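Intermedilysin (Streptococcus intermedius, PDB 5IMW) probably lyses host cells as a cholesterol-dependent cytolysin, binding cholesterol-containing membranes and inserting into them as an oligomeric pore. Local coordinates at residues 365-379 with 402-416. Residues are numbered along the deposited sequence; the frame is centred on the assembly and turned at random.
Sequences LTLNHDGAFVARFYV and NGYNRGAHYSTTLRF
A chi1 of 180° turns the His369 ring away from its own backbone N and sets it against the 407-409 turn, where Gly407 O sits over one ring face, offset toward the rim, 3.3 Å from His369 CD2. In the ring plane, His369 NE2 donates to Phe373 O at 2.7 Å; this bond fixes the rotation of the ring and ties the end of strand 365-369 to the loop that follows it. On Leu414, CG lies beside the backbone N (chi1 -50°), and CD1 reaches across to Leu367 CD2 at 3.9 Å; Leu365 runs alongside Leu414, pointing the same way. Trp399, from the facing sheet, packs on Leu367 and Leu414. This is the C-terminal beta sandwich, the domain through which cytolysins of this family first meet the membrane: residues 370-374 and 407-409 both cross from one sheet to the other, side by side at one end. Leading away from these crossings, strands 365-369 and 410-414 pair antiparallel (164°), with Leu367 N to Thr412 O at 3.0 Å among their bonds. On the face away from the leucines, the hydroxyls Thr366 OG1 and Thr413 OG1 hydrogen-bond at 2.6 Å. In the other sheet, Arg406 N bonds to Ala375 O at 3.1 Å; farther along, Gly403 N donates to Phe377 O at 3.0 Å and lies over one face of the Tyr378 ring, toward its rim. His409, in the turn, binds zinc in a crystal structure of this protein; this chain carries none.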
loop_
_atom_site.group_PDB
_atom_site.type_symbol
_atom_site.label_atom_id
_atom_site.label_comp_id
_atom_site.label_asym_id
_atom_site.label_seq_id
_atom_site.Cartn_x
_atom_site.Cartn_y
_atom_site.Cartn_z
ATOM N N LEU A 365 -19.006 19.073 28.488
ATOM C CA LEU A 365 -20.011 19.880 27.809
ATOM C C LEU A 365 -20.523 20.928 28.781
ATOM O O LEU A 365 -21.048 20.587 29.845
ATOM C CB LEU A 365 -21.162 19.013 27.292
ATOM C CG LEU A 365 -22.470 19.739 26.972
ATOM C CD1 LEU A 365 -22.245 20.883 25.996
ATOM C CD2 LEU A 365 -23.496 18.764 26.410
ATOM N N THR A 366 -20.367 22.195 28.413
ATOM C CA THR A 366 -20.804 23.321 29.222
ATOM C C THR A 366 -22.076 23.904 28.621
ATOM O O THR A 366 -22.119 24.203 27.422
ATOM C CB THR A 366 -19.703 24.384 29.299
ATOM O OG1 THR A 366 -18.707 23.980 30.249
ATOM C CG2 THR A 366 -20.261 25.743 29.698
ATOM N N LEU A 367 -23.105 24.057 29.449
ATOM C CA LEU A 367 -24.358 24.675 29.041
ATOM C C LEU A 367 -24.450 26.060 29.665
ATOM O O LEU A 367 -24.242 26.214 30.872
ATOM C CB LEU A 367 -25.562 23.831 29.467
ATOM C CG LEU A 367 -25.380 22.313 29.498
ATOM C CD1 LEU A 367 -26.684 21.630 29.895
ATOM C CD2 LEU A 367 -24.907 21.788 28.151
ATOM N N ASN A 368 -24.752 27.062 28.842
ATOM C CA ASN A 368 -24.876 28.438 29.299
ATOM C C ASN A 368 -26.196 29.016 28.817
ATOM O O ASN A 368 -26.650 28.712 27.710
ATOM C CB ASN A 368 -23.714 29.306 28.791
ATOM C CG ASN A 368 -22.363 28.837 29.300
ATOM O OD1 ASN A 368 -22.266 27.836 30.009
ATOM N ND2 ASN A 368 -21.312 29.559 28.935
ATOM N N HIS A 369 -26.816 29.846 29.655
ATOM C CA HIS A 369 -28.061 30.519 29.303
ATOM C C HIS A 369 -27.994 31.949 29.812
ATOM O O HIS A 369 -27.940 32.171 31.026
ATOM C CB HIS A 369 -29.274 29.794 29.896
ATOM C CG HIS A 369 -30.585 30.443 29.573
ATOM N ND1 HIS A 369 -30.703 31.483 28.677
ATOM C CD2 HIS A 369 -31.836 30.196 30.030
ATOM C CE1 HIS A 369 -31.970 31.851 28.596
ATOM N NE2 HIS A 369 -32.679 31.083 29.406
ATOM N N ASP A 370 -27.997 32.912 28.889
ATOM C CA ASP A 370 -27.955 34.332 29.230
ATOM C C ASP A 370 -29.076 35.065 28.492
ATOM O O ASP A 370 -28.852 35.947 27.663
ATOM C CB ASP A 370 -26.589 34.933 28.911
ATOM C CG ASP A 370 -25.567 34.654 29.995
ATOM O OD1 ASP A 370 -25.930 34.726 31.188
ATOM O OD2 ASP A 370 -24.401 34.361 29.655
ATOM N N GLY A 371 -30.310 34.682 28.811
ATOM C CA GLY A 371 -31.473 35.361 28.285
ATOM C C GLY A 371 -32.511 35.533 29.376
ATOM O O GLY A 371 -32.511 34.824 30.385
ATOM N N ALA A 372 -33.404 36.495 29.153
ATOM C CA ALA A 372 -34.445 36.805 30.123
ATOM C C ALA A 372 -35.653 35.896 29.930
ATOM O O ALA A 372 -36.787 36.299 30.206
ATOM C CB ALA A 372 -34.869 38.269 29.994
ATOM N N PHE A 373 -35.424 34.672 29.460
ATOM C CA PHE A 373 -36.494 33.822 28.960
ATOM C C PHE A 373 -36.358 32.425 29.539
ATOM O O PHE A 373 -35.248 31.908 29.693
ATOM C CB PHE A 373 -36.454 33.799 27.433
ATOM C CG PHE A 373 -35.942 35.078 26.854
ATOM C CD1 PHE A 373 -36.631 36.258 27.074
ATOM C CD2 PHE A 373 -34.757 35.118 26.144
ATOM C CE1 PHE A 373 -36.167 37.447 26.580
ATOM C CE2 PHE A 373 -34.288 36.313 25.641
ATOM C CZ PHE A 373 -34.995 37.479 25.871
ATOM N N VAL A 374 -37.500 31.821 29.860
ATOM C CA VAL A 374 -37.505 30.554 30.581
ATOM C C VAL A 374 -37.027 29.459 29.639
ATOM O O VAL A 374 -37.586 29.264 28.554
ATOM C CB VAL A 374 -38.899 30.236 31.138
ATOM C CG1 VAL A 374 -38.789 29.224 32.282
ATOM C CG2 VAL A 374 -39.605 31.494 31.614
ATOM N N ALA A 375 -35.981 28.747 30.047
ATOM C CA ALA A 375 -35.417 27.657 29.269
ATOM C C ALA A 375 -35.472 26.362 30.067
ATOM O O ALA A 375 -35.337 26.362 31.295
ATOM C CB ALA A 375 -33.969 27.947 28.865
ATOM N N ARG A 376 -35.671 25.257 29.351
ATOM C CA ARG A 376 -35.724 23.927 29.943
ATOM C C ARG A 376 -34.882 22.989 29.094
ATOM O O ARG A 376 -35.062 22.928 27.874
ATOM C CB ARG A 376 -37.169 23.422 30.030
ATOM C CG ARG A 376 -37.738 23.366 31.443
ATOM C CD ARG A 376 -37.714 21.955 32.002
ATOM N NE ARG A 376 -38.563 21.818 33.183
ATOM C CZ ARG A 376 -39.881 21.635 33.147
ATOM N NH1 ARG A 376 -40.521 21.572 31.986
ATOM N NH2 ARG A 376 -40.563 21.518 34.278
ATOM N N PHE A 377 -33.962 22.269 29.732
ATOM C CA PHE A 377 -33.017 21.412 29.032
ATOM C C PHE A 377 -33.356 19.945 29.256
ATOM O O PHE A 377 -33.824 19.551 30.329
ATOM C CB PHE A 377 -31.578 21.662 29.499
ATOM C CG PHE A 377 -31.017 23.003 29.104
ATOM C CD1 PHE A 377 -31.819 23.999 28.573
ATOM C CD2 PHE A 377 -29.667 23.260 29.265
ATOM C CE1 PHE A 377 -31.282 25.225 28.217
ATOM C CE2 PHE A 377 -29.127 24.481 28.909
ATOM C CZ PHE A 377 -29.938 25.463 28.384
ATOM N N TYR A 378 -33.114 19.138 28.226
ATOM C CA TYR A 378 -33.130 17.687 28.346
ATOM C C TYR A 378 -31.915 17.134 27.614
ATOM O O TYR A 378 -31.601 17.566 26.500
ATOM C CB TYR A 378 -34.418 17.075 27.790
ATOM C CG TYR A 378 -35.683 17.583 28.451
ATOM C CD1 TYR A 378 -36.199 18.833 28.139
ATOM C CD2 TYR A 378 -36.364 16.807 29.383
ATOM C CE1 TYR A 378 -37.351 19.302 28.741
ATOM C CE2 TYR A 378 -37.520 17.269 29.989
ATOM C CZ TYR A 378 -38.008 18.518 29.662
ATOM O OH TYR A 378 -39.158 18.987 30.259
ATOM N N VAL A 379 -31.230 16.187 28.249
ATOM C CA VAL A 379 -29.944 15.684 27.768
ATOM C C VAL A 379 -29.801 14.234 28.206
ATOM O O VAL A 379 -29.973 13.913 29.386
ATOM C CB VAL A 379 -28.771 16.537 28.295
ATOM C CG1 VAL A 379 -27.452 15.786 28.184
ATOM C CG2 VAL A 379 -28.688 17.856 27.530
ATOM N N ASN A 402 -31.902 17.987 33.960
ATOM C CA ASN A 402 -32.909 18.053 32.912
ATOM C C ASN A 402 -34.305 18.061 33.520
ATOM O O ASN A 402 -34.540 17.494 34.590
ATOM C CB ASN A 402 -32.766 16.871 31.954
ATOM C CG ASN A 402 -31.494 16.934 31.135
ATOM O OD1 ASN A 402 -30.840 15.915 30.919
ATOM N ND2 ASN A 402 -31.150 18.124 30.649
ATOM N N GLY A 403 -35.233 18.713 32.824
ATOM C CA GLY A 403 -36.594 18.802 33.313
ATOM C C GLY A 403 -36.786 19.803 34.427
ATOM O O GLY A 403 -37.694 19.639 35.249
ATOM N N TYR A 404 -35.952 20.840 34.482
ATOM C CA TYR A 404 -36.073 21.895 35.474
ATOM C C TYR A 404 -35.976 23.250 34.786
ATOM O O TYR A 404 -35.451 23.374 33.677
ATOM C CB TYR A 404 -34.996 21.769 36.562
ATOM C CG TYR A 404 -35.102 20.492 37.374
ATOM C CD1 TYR A 404 -36.328 20.051 37.855
ATOM C CD2 TYR A 404 -33.980 19.721 37.646
ATOM C CE1 TYR A 404 -36.431 18.883 38.590
ATOM C CE2 TYR A 404 -34.074 18.551 38.379
ATOM C CZ TYR A 404 -35.298 18.139 38.848
ATOM O OH TYR A 404 -35.385 16.976 39.578
ATOM N N ASN A 405 -36.499 24.269 35.462
ATOM C CA ASN A 405 -36.555 25.617 34.917
ATOM C C ASN A 405 -35.248 26.346 35.201
ATOM O O ASN A 405 -34.690 26.241 36.298
ATOM C CB ASN A 405 -37.730 26.387 35.517
ATOM C CG ASN A 405 -38.901 25.485 35.859
ATOM O OD1 ASN A 405 -38.938 24.875 36.927
ATOM N ND2 ASN A 405 -39.861 25.394 34.949
ATOM N N ARG A 406 -34.765 27.088 34.207
ATOM C CA ARG A 406 -33.469 27.742 34.279
ATOM C C ARG A 406 -33.620 29.240 34.035
ATOM O O ARG A 406 -34.546 29.686 33.350
ATOM C CB ARG A 406 -32.495 27.129 33.264
ATOM C CG ARG A 406 -32.358 25.614 33.391
ATOM C CD ARG A 406 -31.818 25.213 34.758
ATOM N NE ARG A 406 -31.858 23.771 34.984
ATOM C CZ ARG A 406 -31.409 23.175 36.085
ATOM N NH1 ARG A 406 -30.871 23.891 37.062
ATOM N NH2 ARG A 406 -31.493 21.860 36.208
ATOM N N GLY A 407 -32.688 30.008 34.600
ATOM C CA GLY A 407 -32.830 31.449 34.680
ATOM C C GLY A 407 -31.821 32.261 33.889
ATOM O O GLY A 407 -31.353 31.838 32.828
ATOM N N ALA A 408 -31.477 33.440 34.415
ATOM C CA ALA A 408 -30.722 34.428 33.650
ATOM C C ALA A 408 -29.247 34.062 33.534
ATOM O O ALA A 408 -28.693 34.044 32.431
ATOM C CB ALA A 408 -30.878 35.809 34.290
ATOM N N HIS A 409 -28.588 33.791 34.656
ATOM C CA HIS A 409 -27.156 33.504 34.678
ATOM C C HIS A 409 -26.939 32.051 35.093
ATOM O O HIS A 409 -26.460 31.754 36.189
ATOM C CB HIS A 409 -26.435 34.475 35.625
ATOM C CG HIS A 409 -26.532 35.910 35.207
ATOM N ND1 HIS A 409 -27.059 36.297 33.993
ATOM C CD2 HIS A 409 -26.171 37.052 35.840
ATOM C CE1 HIS A 409 -27.018 37.614 33.897
ATOM N NE2 HIS A 409 -26.484 38.096 35.004
ATOM N N TYR A 410 -27.293 31.137 34.194
ATOM C CA TYR A 410 -27.180 29.706 34.445
ATOM C C TYR A 410 -26.005 29.134 33.666
ATOM O O TYR A 410 -25.907 29.324 32.448
ATOM C CB TYR A 410 -28.469 28.976 34.064
ATOM C CG TYR A 410 -28.412 27.490 34.340
ATOM C CD1 TYR A 410 -28.399 27.007 35.641
ATOM C CD2 TYR A 410 -28.368 26.570 33.300
ATOM C CE1 TYR A 410 -28.344 25.651 35.901
ATOM C CE2 TYR A 410 -28.313 25.211 33.551
ATOM C CZ TYR A 410 -28.300 24.759 34.854
ATOM O OH TYR A 410 -28.247 23.410 35.114
ATOM N N SER A 411 -25.119 28.432 34.371
ATOM C CA SER A 411 -23.972 27.787 33.745
ATOM C C SER A 411 -23.600 26.547 34.540
ATOM O O SER A 411 -23.355 26.631 35.747
ATOM C CB SER A 411 -22.775 28.738 33.664
ATOM O OG SER A 411 -21.625 28.062 33.186
ATOM N N THR A 412 -23.549 25.406 33.858
ATOM C CA THR A 412 -23.210 24.138 34.485
ATOM C C THR A 412 -22.391 23.301 33.513
ATOM O O THR A 412 -22.593 23.358 32.297
ATOM C CB THR A 412 -24.466 23.370 34.916
ATOM O OG1 THR A 412 -24.098 22.066 35.380
ATOM C CG2 THR A 412 -25.439 23.246 33.758
ATOM N N THR A 413 -21.467 22.518 34.065
ATOM C CA THR A 413 -20.512 21.745 33.281
ATOM C C THR A 413 -20.737 20.258 33.514
ATOM O O THR A 413 -20.766 19.799 34.662
ATOM C CB THR A 413 -19.070 22.142 33.637
ATOM O OG1 THR A 413 -18.522 22.940 32.581
ATOM C CG2 THR A 413 -18.169 20.922 33.863
ATOM N N LEU A 414 -20.885 19.514 32.425
ATOM C CA LEU A 414 -21.001 18.063 32.457
ATOM C C LEU A 414 -19.688 17.468 31.975
ATOM O O LEU A 414 -19.203 17.827 30.898
ATOM C CB LEU A 414 -22.152 17.585 31.573
ATOM C CG LEU A 414 -23.486 18.295 31.793
ATOM C CD1 LEU A 414 -24.098 18.735 30.473
ATOM C CD2 LEU A 414 -24.434 17.391 32.542
ATOM N N ARG A 415 -19.115 16.567 32.767
ATOM C CA ARG A 415 -17.804 15.993 32.474
ATOM C C ARG A 415 -17.983 14.507 32.176
ATOM O O ARG A 415 -18.139 13.692 33.090
ATOM C CB ARG A 415 -16.837 16.231 33.632
ATOM C CG ARG A 415 -16.690 17.706 34.011
ATOM C CD ARG A 415 -15.254 18.077 34.364
ATOM N NE ARG A 415 -15.167 18.827 35.615
ATOM C CZ ARG A 415 -14.026 19.198 36.186
ATOM N NH1 ARG A 415 -12.865 18.893 35.618
ATOM N NH2 ARG A 415 -14.044 19.875 37.325
ATOM N N PHE A 416 -17.959 14.161 30.891
ATOM C CA PHE A 416 -18.089 12.781 30.450
ATOM C C PHE A 416 -16.719 12.127 30.334
ATOM O O PHE A 416 -15.721 12.779 30.015
ATOM C CB PHE A 416 -18.793 12.706 29.093
ATOM C CG PHE A 416 -20.107 13.431 29.039
ATOM C CD1 PHE A 416 -21.215 12.947 29.713
ATOM C CD2 PHE A 416 -20.237 14.588 28.290
ATOM C CE1 PHE A 416 -22.424 13.614 29.653
ATOM C CE2 PHE A 416 -21.444 15.258 28.224
ATOM C CZ PHE A 416 -22.538 14.770 28.906
#